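Local coordinates for hypothetical protein SA0798 (Staphylococcus aureus subsp. aureus N315, PDB 1XG8), which is of unknown function but belongs to the DUF1462 family and probably has a thioredoxin-like fold, at residues I31-W34 against L35-L38; H65-Q68 against F69-I73; F103-Q106 against K107-N110. One frame throughout, in Å; residues are numbered along the deposited sequence.

Interaction 1: I31-W34 against L35-L38; sequences IYDW and LQPL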
loop_
_atom_site.group_PDB
_atom_site.type_symbol
_atom_site.label_atom_id
_atom_site.label_comp_id
_atom_site.label_asym_id
_atom_site.label_seq_id
_atom_site.Cartn_x
_atom_site.Cartn_y
_atom_site.Cartn_z
ATOM N N ILE A 31 5.043 7.279 -3.868
ATOM C CA ILE A 31 5.059 6.062 -3.060
ATOM C C ILE A 31 4.851 4.830 -3.942
ATOM O O ILE A 31 5.550 3.821 -3.805
ATOM C CB ILE A 31 3.939 6.114 -1.991
ATOM C CG1 ILE A 31 4.255 7.211 -0.965
ATOM C CG2 ILE A 31 3.757 4.743 -1.338
ATOM C CD1 ILE A 31 5.553 7.002 -0.175
ATOM N N TYR A 32 3.888 4.919 -4.850
ATOM C CA TYR A 32 3.599 3.815 -5.742
ATOM C C TYR A 32 4.805 3.504 -6.627
ATOM O O TYR A 32 5.110 2.349 -6.899
ATOM C CB TYR A 32 2.376 4.157 -6.586
ATOM C CG TYR A 32 1.959 3.086 -7.567
ATOM C CD1 TYR A 32 2.444 3.085 -8.874
ATOM C CD2 TYR A 32 1.051 2.093 -7.200
ATOM C CE1 TYR A 32 2.028 2.128 -9.799
ATOM C CE2 TYR A 32 0.629 1.127 -8.117
ATOM C CZ TYR A 32 1.116 1.158 -9.417
ATOM O OH TYR A 32 0.648 0.267 -10.354
ATOM N N ASP A 33 5.505 4.534 -7.071
ATOM C CA ASP A 33 6.673 4.315 -7.911
ATOM C C ASP A 33 7.874 3.866 -7.100
ATOM O O ASP A 33 8.741 3.161 -7.604
ATOM C CB ASP A 33 7.030 5.593 -8.655
ATOM C CG ASP A 33 6.064 5.898 -9.768
ATOM O OD1 ASP A 33 6.110 7.033 -10.291
ATOM O OD2 ASP A 33 5.269 4.995 -10.120
ATOM N N TRP A 34 7.924 4.298 -5.844
ATOM C CA TRP A 34 9.015 3.967 -4.935
ATOM C C TRP A 34 8.907 2.537 -4.433
ATOM O O TRP A 34 9.884 1.798 -4.382
ATOM C CB TRP A 34 8.961 4.933 -3.766
ATOM C CG TRP A 34 9.679 4.502 -2.546
ATOM C CD1 TRP A 34 11.017 4.604 -2.300
ATOM C CD2 TRP A 34 9.082 4.008 -1.342
ATOM N NE1 TRP A 34 11.287 4.220 -1.012
ATOM C CE2 TRP A 34 10.118 3.850 -0.400
ATOM C CE3 TRP A 34 7.769 3.691 -0.967
ATOM C CZ2 TRP A 34 9.883 3.390 0.901
ATOM C CZ3 TRP A 34 7.532 3.232 0.329
ATOM C CH2 TRP A 34 8.586 3.088 1.247
ATOM N N LEU A 35 7.692 2.164 -4.070
ATOM C CA LEU A 35 7.389 0.843 -3.543
ATOM C C LEU A 35 7.834 -0.301 -4.464
ATOM O O LEU A 35 8.414 -1.293 -4.013
ATOM C CB LEU A 35 5.884 0.766 -3.285
ATOM C CG LEU A 35 5.319 -0.220 -2.278
ATOM C CD1 LEU A 35 5.976 -0.040 -0.919
ATOM C CD2 LEU A 35 3.832 0.024 -2.189
ATOM N N GLN A 36 7.575 -0.152 -5.758
ATOM C CA GLN A 36 7.925 -1.179 -6.722
ATOM C C GLN A 36 9.399 -1.575 -6.735
ATOM O O GLN A 36 9.718 -2.753 -6.600
ATOM C CB GLN A 36 7.443 -0.762 -8.119
ATOM C CG GLN A 36 5.948 -1.033 -8.326
ATOM C CD GLN A 36 5.269 -0.090 -9.306
ATOM O OE1 GLN A 36 5.271 1.121 -9.116
ATOM N NE2 GLN A 36 4.666 -0.646 -10.350
ATOM N N PRO A 37 10.323 -0.609 -6.879
ATOM C CA PRO A 37 11.746 -0.969 -6.895
ATOM C C PRO A 37 12.192 -1.473 -5.539
ATOM O O PRO A 37 12.953 -2.421 -5.440
ATOM C CB PRO A 37 12.437 0.341 -7.263
ATOM C CG PRO A 37 11.405 1.065 -8.037
ATOM C CD PRO A 37 10.156 0.808 -7.228
ATOM N N LEU A 38 11.715 -0.813 -4.494
ATOM C CA LEU A 38 12.044 -1.182 -3.126
ATOM C C LEU A 38 11.881 -2.682 -2.889
ATOM O O LEU A 38 12.816 -3.365 -2.487
ATOM C CB LEU A 38 11.129 -0.428 -2.161
ATOM C CG LEU A 38 11.325 -0.685 -0.667
ATOM C CD1 LEU A 38 12.636 -0.061 -0.218
ATOM C CD2 LEU A 38 10.151 -0.101 0.116
#
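Trp34 and Leu38, one helical turn apart, form an i to i+4 aromatic-aliphatic pair on helix 28-42, the crossover helix of a beta-alpha-beta unit with strands 8-14 and 48-54 in a thioredoxin-like fold. The two side chains run alongside each other in the same direction. Methyl CD2 of Leu38 lies over one face of the indole in a CH-pi contact, 3.9 Å from the centroid of the six-membered ring and 23° off its normal. It sits toward the rim of the ring system, with Trp34 CZ2 its nearest atom at 3.6 Å. The indole comes back over the following turn because CG of Trp34 swings away from its backbone N (chi1 161°), which brings it beside its own carbonyl carbon. Leu35 adds a second apolar touch, its CD1 reaching Trp34 CZ3 at 3.8 Å. On another flank of the helix, the Gln36 side chain passes the Tyr32 ring, the amide and ring planes inclined at 63°.

Around this first shell the fold closes in. Trp34 and Leu38 both rest on Thr97 of helix 97-110, while buried Leu35 faces Val10, Val12, Ile83 and Ile100. Tyr32 and Gln36 share Tyr50 of strand 48-54. The backbone sets the spacing of the side chains: Leu35 N gives a hydrogen bond to Ile31 O at 2.7 Å. Pro37 has no N-H to offer the preceding turn and kinks the helix, yet regular bonding resumes at once, with Leu38 N reaching Trp34 O at 3.2 Å.

Interaction 2: H65-Q68 against F69-I73; sequences HDLQ and FIERI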
loop_
_atom_site.group_PDB
_atom_site.type_symbol
_atom_site.label_atom_id
_atom_site.label_comp_id
_atom_site.label_asym_id
_atom_site.label_seq_id
_atom_site.Cartn_x
_atom_site.Cartn_y
_atom_site.Cartn_z
ATOM N N HIS A 65 -13.209 -4.752 -0.686
ATOM C CA HIS A 65 -12.082 -4.260 0.088
ATOM C C HIS A 65 -11.609 -2.907 -0.409
ATOM O O HIS A 65 -11.343 -2.014 0.398
ATOM C CB HIS A 65 -10.953 -5.273 0.051
ATOM C CG HIS A 65 -11.105 -6.348 1.073
ATOM N ND1 HIS A 65 -10.792 -7.665 0.825
ATOM C CD2 HIS A 65 -11.548 -6.297 2.353
ATOM C CE1 HIS A 65 -11.037 -8.382 1.907
ATOM N NE2 HIS A 65 -11.497 -7.577 2.849
ATOM N N ASP A 66 -11.502 -2.753 -1.726
ATOM C CA ASP A 66 -11.094 -1.473 -2.291
ATOM C C ASP A 66 -12.048 -0.466 -1.697
ATOM O O ASP A 66 -11.656 0.484 -1.017
ATOM C CB ASP A 66 -11.265 -1.449 -3.806
ATOM C CG ASP A 66 -10.305 -2.358 -4.508
ATOM O OD1 ASP A 66 -9.187 -2.532 -3.989
ATOM O OD2 ASP A 66 -10.654 -2.890 -5.581
ATOM N N LEU A 67 -13.324 -0.709 -1.956
ATOM C CA LEU A 67 -14.377 0.158 -1.470
ATOM C C LEU A 67 -14.297 0.323 0.043
ATOM O O LEU A 67 -14.535 1.405 0.571
ATOM C CB LEU A 67 -15.737 -0.409 -1.898
ATOM C CG LEU A 67 -16.922 0.518 -1.647
ATOM C CD1 LEU A 67 -17.349 0.403 -0.197
ATOM C CD2 LEU A 67 -16.539 1.964 -1.993
ATOM N N GLN A 68 -13.944 -0.754 0.732
ATOM C CA GLN A 68 -13.821 -0.736 2.181
ATOM C C GLN A 68 -12.753 0.230 2.683
ATOM O O GLN A 68 -12.975 0.946 3.660
ATOM C CB GLN A 68 -13.524 -2.139 2.695
ATOM C CG GLN A 68 -12.998 -2.175 4.119
ATOM C CD GLN A 68 -13.106 -3.557 4.724
ATOM O OE1 GLN A 68 -14.209 -4.019 5.041
ATOM N NE2 GLN A 68 -11.965 -4.236 4.874
ATOM N N PHE A 69 -11.592 0.244 2.032
ATOM C CA PHE A 69 -10.513 1.152 2.433
ATOM C C PHE A 69 -10.790 2.587 1.973
ATOM O O PHE A 69 -10.541 3.552 2.709
ATOM C CB PHE A 69 -9.180 0.679 1.856
ATOM C CG PHE A 69 -8.610 -0.512 2.557
ATOM C CD1 PHE A 69 -8.194 -0.415 3.883
ATOM C CD2 PHE A 69 -8.472 -1.724 1.895
ATOM C CE1 PHE A 69 -7.648 -1.505 4.536
ATOM C CE2 PHE A 69 -7.926 -2.825 2.540
ATOM C CZ PHE A 69 -7.512 -2.714 3.864
ATOM N N ILE A 70 -11.301 2.714 0.748
ATOM C CA ILE A 70 -11.628 4.014 0.177
ATOM C C ILE A 70 -12.626 4.737 1.076
ATOM O O ILE A 70 -12.595 5.960 1.196
ATOM C CB ILE A 70 -12.229 3.862 -1.226
ATOM C CG1 ILE A 70 -11.194 3.233 -2.162
ATOM C CG2 ILE A 70 -12.681 5.225 -1.742
ATOM C CD1 ILE A 70 -11.687 2.995 -3.570
ATOM N N GLU A 71 -13.502 3.967 1.712
ATOM C CA GLU A 71 -14.506 4.518 2.613
ATOM C C GLU A 71 -13.842 5.149 3.843
ATOM O O GLU A 71 -14.188 6.261 4.252
ATOM C CB GLU A 71 -15.476 3.412 3.057
ATOM C CG GLU A 71 -16.328 2.795 1.937
ATOM C CD GLU A 71 -17.718 3.432 1.783
ATOM O OE1 GLU A 71 -18.461 3.034 0.850
ATOM O OE2 GLU A 71 -18.075 4.323 2.591
ATOM N N ARG A 72 -12.880 4.438 4.424
ATOM C CA ARG A 72 -12.178 4.920 5.615
ATOM C C ARG A 72 -11.369 6.171 5.314
ATOM O O ARG A 72 -11.179 7.027 6.173
ATOM C CB ARG A 72 -11.256 3.829 6.140
ATOM C CG ARG A 72 -11.798 2.462 5.844
ATOM C CD ARG A 72 -10.954 1.376 6.449
ATOM N NE ARG A 72 -10.968 1.444 7.901
ATOM C CZ ARG A 72 -10.521 0.472 8.682
ATOM N NH1 ARG A 72 -10.032 -0.627 8.129
ATOM N NH2 ARG A 72 -10.570 0.595 10.002
ATOM N N ILE A 73 -10.871 6.258 4.087
ATOM C CA ILE A 73 -10.097 7.414 3.683
ATOM C C ILE A 73 -11.062 8.580 3.520
ATOM O O ILE A 73 -10.817 9.678 4.024
ATOM C CB ILE A 73 -9.381 7.175 2.340
ATOM C CG1 ILE A 73 -8.384 6.019 2.468
ATOM C CG2 ILE A 73 -8.682 8.461 1.899
ATOM C CD1 ILE A 73 -7.606 5.718 1.186
#
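Leu67 and Glu71 meet one turn apart on helix 64-74, and their side chains cross obliquely on its outer side. The acidic chain bends at chi2 (-95°), away from a staggered value, bringing OE1 to 3.0 Å from Leu67 CD1. That closeness is doubtful in detail, since Glu71 CG is modelled too near the backbone of Leu67. The side chains form no polar pair, a carboxylate lying against leucine methyls, while a less certain backbone bond runs from Glu71 N to Leu67 O.

The inward side is arranged differently, with side chains laid against the carbonyls of the preceding turn. Phe69 directs its CG away from its own carbonyl carbon (chi1 -75°), so that ring atom CD2 comes to 3.3 Å from His65 O while the ring as a whole is oblique to that oxygen. Ile70 does much the same on the next carbonyl: CG1 is 3.0 Å from Asp66 O. Those two oxygens also accept the main helical bonds, Phe69 N to His65 O at 2.8 Å and Ile70 N to Asp66 O at 2.9 Å, the latter almost straight at 172°. On the more exposed side Arg72 does likewise, its CG 2.9 Å from Gln68 O.

Beyond the turn, Phe69 packs on Leu82 and Thr84 and Ile70 on Ile53 and Tyr13, so this face of the helix lies on the sheet. The polar ends look elsewhere: buried Asp66 uses OD1 for a hydrogen bond with Tyr13 OH, and Arg72 NH2 forms a salt bridge with Glu77. Within the helix, side-chain carbons lie against carbonyls, most of which also accept backbone bonds, while Asp66 and Arg72 find polar partners in the surrounding chain; the bond with Tyr13 OH probably helps offset the cost of burying the Asp66 carboxylate.

Interaction 3: F103-Q106 against K107-N110; sequences FIDQ and KLVN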
loop_
_atom_site.group_PDB
_atom_site.type_symbol
_atom_site.label_atom_id
_atom_site.label_comp_id
_atom_site.label_asym_id
_atom_site.label_seq_id
_atom_site.Cartn_x
_atom_site.Cartn_y
_atom_site.Cartn_z
ATOM N N PHE A 103 6.485 -5.547 7.947
ATOM C CA PHE A 103 5.215 -6.217 7.678
ATOM C C PHE A 103 5.483 -7.501 6.883
ATOM O O PHE A 103 4.923 -8.551 7.175
ATOM C CB PHE A 103 4.282 -5.304 6.878
ATOM C CG PHE A 103 2.928 -5.908 6.602
ATOM C CD1 PHE A 103 1.906 -5.812 7.540
ATOM C CD2 PHE A 103 2.681 -6.590 5.407
ATOM C CE1 PHE A 103 0.647 -6.386 7.295
ATOM C CE2 PHE A 103 1.426 -7.170 5.150
ATOM C CZ PHE A 103 0.406 -7.066 6.099
ATOM N N ILE A 104 6.344 -7.412 5.877
ATOM C CA ILE A 104 6.682 -8.572 5.062
ATOM C C ILE A 104 7.584 -9.531 5.836
ATOM O O ILE A 104 7.317 -10.738 5.889
ATOM C CB ILE A 104 7.387 -8.145 3.758
ATOM C CG1 ILE A 104 6.406 -7.379 2.875
ATOM C CG2 ILE A 104 7.919 -9.369 3.010
ATOM C CD1 ILE A 104 7.043 -6.822 1.633
ATOM N N ASP A 105 8.646 -8.996 6.440
ATOM C CA ASP A 105 9.576 -9.813 7.224
ATOM C C ASP A 105 8.845 -10.647 8.259
ATOM O O ASP A 105 9.142 -11.828 8.445
ATOM C CB ASP A 105 10.596 -8.931 7.935
ATOM C CG ASP A 105 11.577 -8.305 6.981
ATOM O OD1 ASP A 105 11.562 -8.670 5.779
ATOM O OD2 ASP A 105 12.374 -7.455 7.432
ATOM N N GLN A 106 7.893 -10.021 8.937
ATOM C CA GLN A 106 7.110 -10.699 9.951
ATOM C C GLN A 106 6.447 -11.930 9.349
ATOM O O GLN A 106 6.394 -12.978 9.991
ATOM C CB GLN A 106 6.054 -9.749 10.519
ATOM C CG GLN A 106 5.232 -10.328 11.652
ATOM C CD GLN A 106 4.327 -11.456 11.199
ATOM O OE1 GLN A 106 3.676 -11.365 10.152
ATOM N NE2 GLN A 106 4.272 -12.525 11.986
ATOM N N LYS A 107 5.944 -11.805 8.120
ATOM C CA LYS A 107 5.292 -12.924 7.437
ATOM C C LYS A 107 6.290 -14.032 7.099
ATOM O O LYS A 107 6.034 -15.207 7.361
ATOM C CB LYS A 107 4.608 -12.436 6.157
ATOM C CG LYS A 107 3.187 -11.940 6.364
ATOM C CD LYS A 107 2.715 -11.136 5.168
ATOM C CE LYS A 107 1.204 -11.187 5.008
ATOM N NZ LYS A 107 0.482 -10.986 6.280
ATOM N N LEU A 108 7.425 -13.645 6.526
ATOM C CA LEU A 108 8.474 -14.587 6.151
ATOM C C LEU A 108 8.910 -15.426 7.346
ATOM O O LEU A 108 9.062 -16.647 7.252
ATOM C CB LEU A 108 9.694 -13.834 5.612
ATOM C CG LEU A 108 9.454 -12.966 4.385
ATOM C CD1 LEU A 108 10.756 -12.306 3.971
ATOM C CD2 LEU A 108 8.892 -13.825 3.260
ATOM N N VAL A 109 9.116 -14.745 8.468
ATOM C CA VAL A 109 9.554 -15.365 9.709
ATOM C C VAL A 109 8.505 -16.248 10.370
ATOM O O VAL A 109 8.835 -17.284 10.928
ATOM C CB VAL A 109 10.016 -14.267 10.718
ATOM C CG1 VAL A 109 9.914 -14.761 12.150
ATOM C CG2 VAL A 109 11.444 -13.856 10.402
ATOM N N ASN A 110 7.242 -15.861 10.307
ATOM C CA ASN A 110 6.233 -16.667 10.967
ATOM C C ASN A 110 5.381 -17.550 10.078
ATOM O O ASN A 110 5.095 -18.687 10.437
ATOM C CB ASN A 110 5.355 -15.773 11.832
ATOM C CG ASN A 110 6.157 -15.010 12.859
ATOM O OD1 ASN A 110 6.416 -13.812 12.713
ATOM N ND2 ASN A 110 6.579 -15.708 13.904
#
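The ring of Phe103 leaves the backbone with CG anti to N (chi1 -178°) and leans toward Lys107, whose chain stays extended until a bend at its last torsion (chi4 45°). The two then run side by side, both projecting outward from helix 97-110. Lys107 CE comes to 4.0 Å from Phe103 CE2, and NZ to 3.9 Å from Phe103 CZ, oblique to the ring. The ammonium group has a stronger partner elsewhere, a salt bridge to Glu88, so the aromatic ring flanks the lysine chain on its way to that carboxylate.

Another strip of the helix carries Ile104 and Leu108, also alongside each other, with Ile104 CG2 and Leu108 CG 4.1 Å apart. Their turn is drawn together at Ile104 O, which accepts a well-directed bond from Leu108 N (3.0 Å, 164°) and a weak one from Lys107 N. The ladder continues through Val109 N to Asp105 O at 2.9 Å and ends with Asn110 N to Gln106 O at 3.0 Å.

The arrangement is an i to i+4 ladder in the last helix, largely at the surface. Asp105 is tied through OD1 to the hydroxyl of Tyr43, just past the end of helix 28-42. On the sheet side, Phe103, Ile104 and Lys107 all touch Met85 of strand 82-85, and Phe103 extends the packing to Val90 of the edge strand 88-92.

In the fold
The three interactions are successive samples of one principle, the i to i+4 turn, taken from helices 28-42, 64-74 and 97-110 in that order along the chain. None touches another. The centres of interactions 1 and 2 lie about 21 Å apart, on opposite sides of the centre of the chain, whereas the centres of interactions 1 and 3 are separated by about 19 Å and those of interactions 2 and 3 by about 25 Å. What unites them is the four-stranded mixed sheet: strand 82-85 receives side chains from all three. Helices 28-42 and 97-110 also pack on each other, with helix 64-74 across the sheet, a layered arrangement consistent with the thioredoxin-like family assignment.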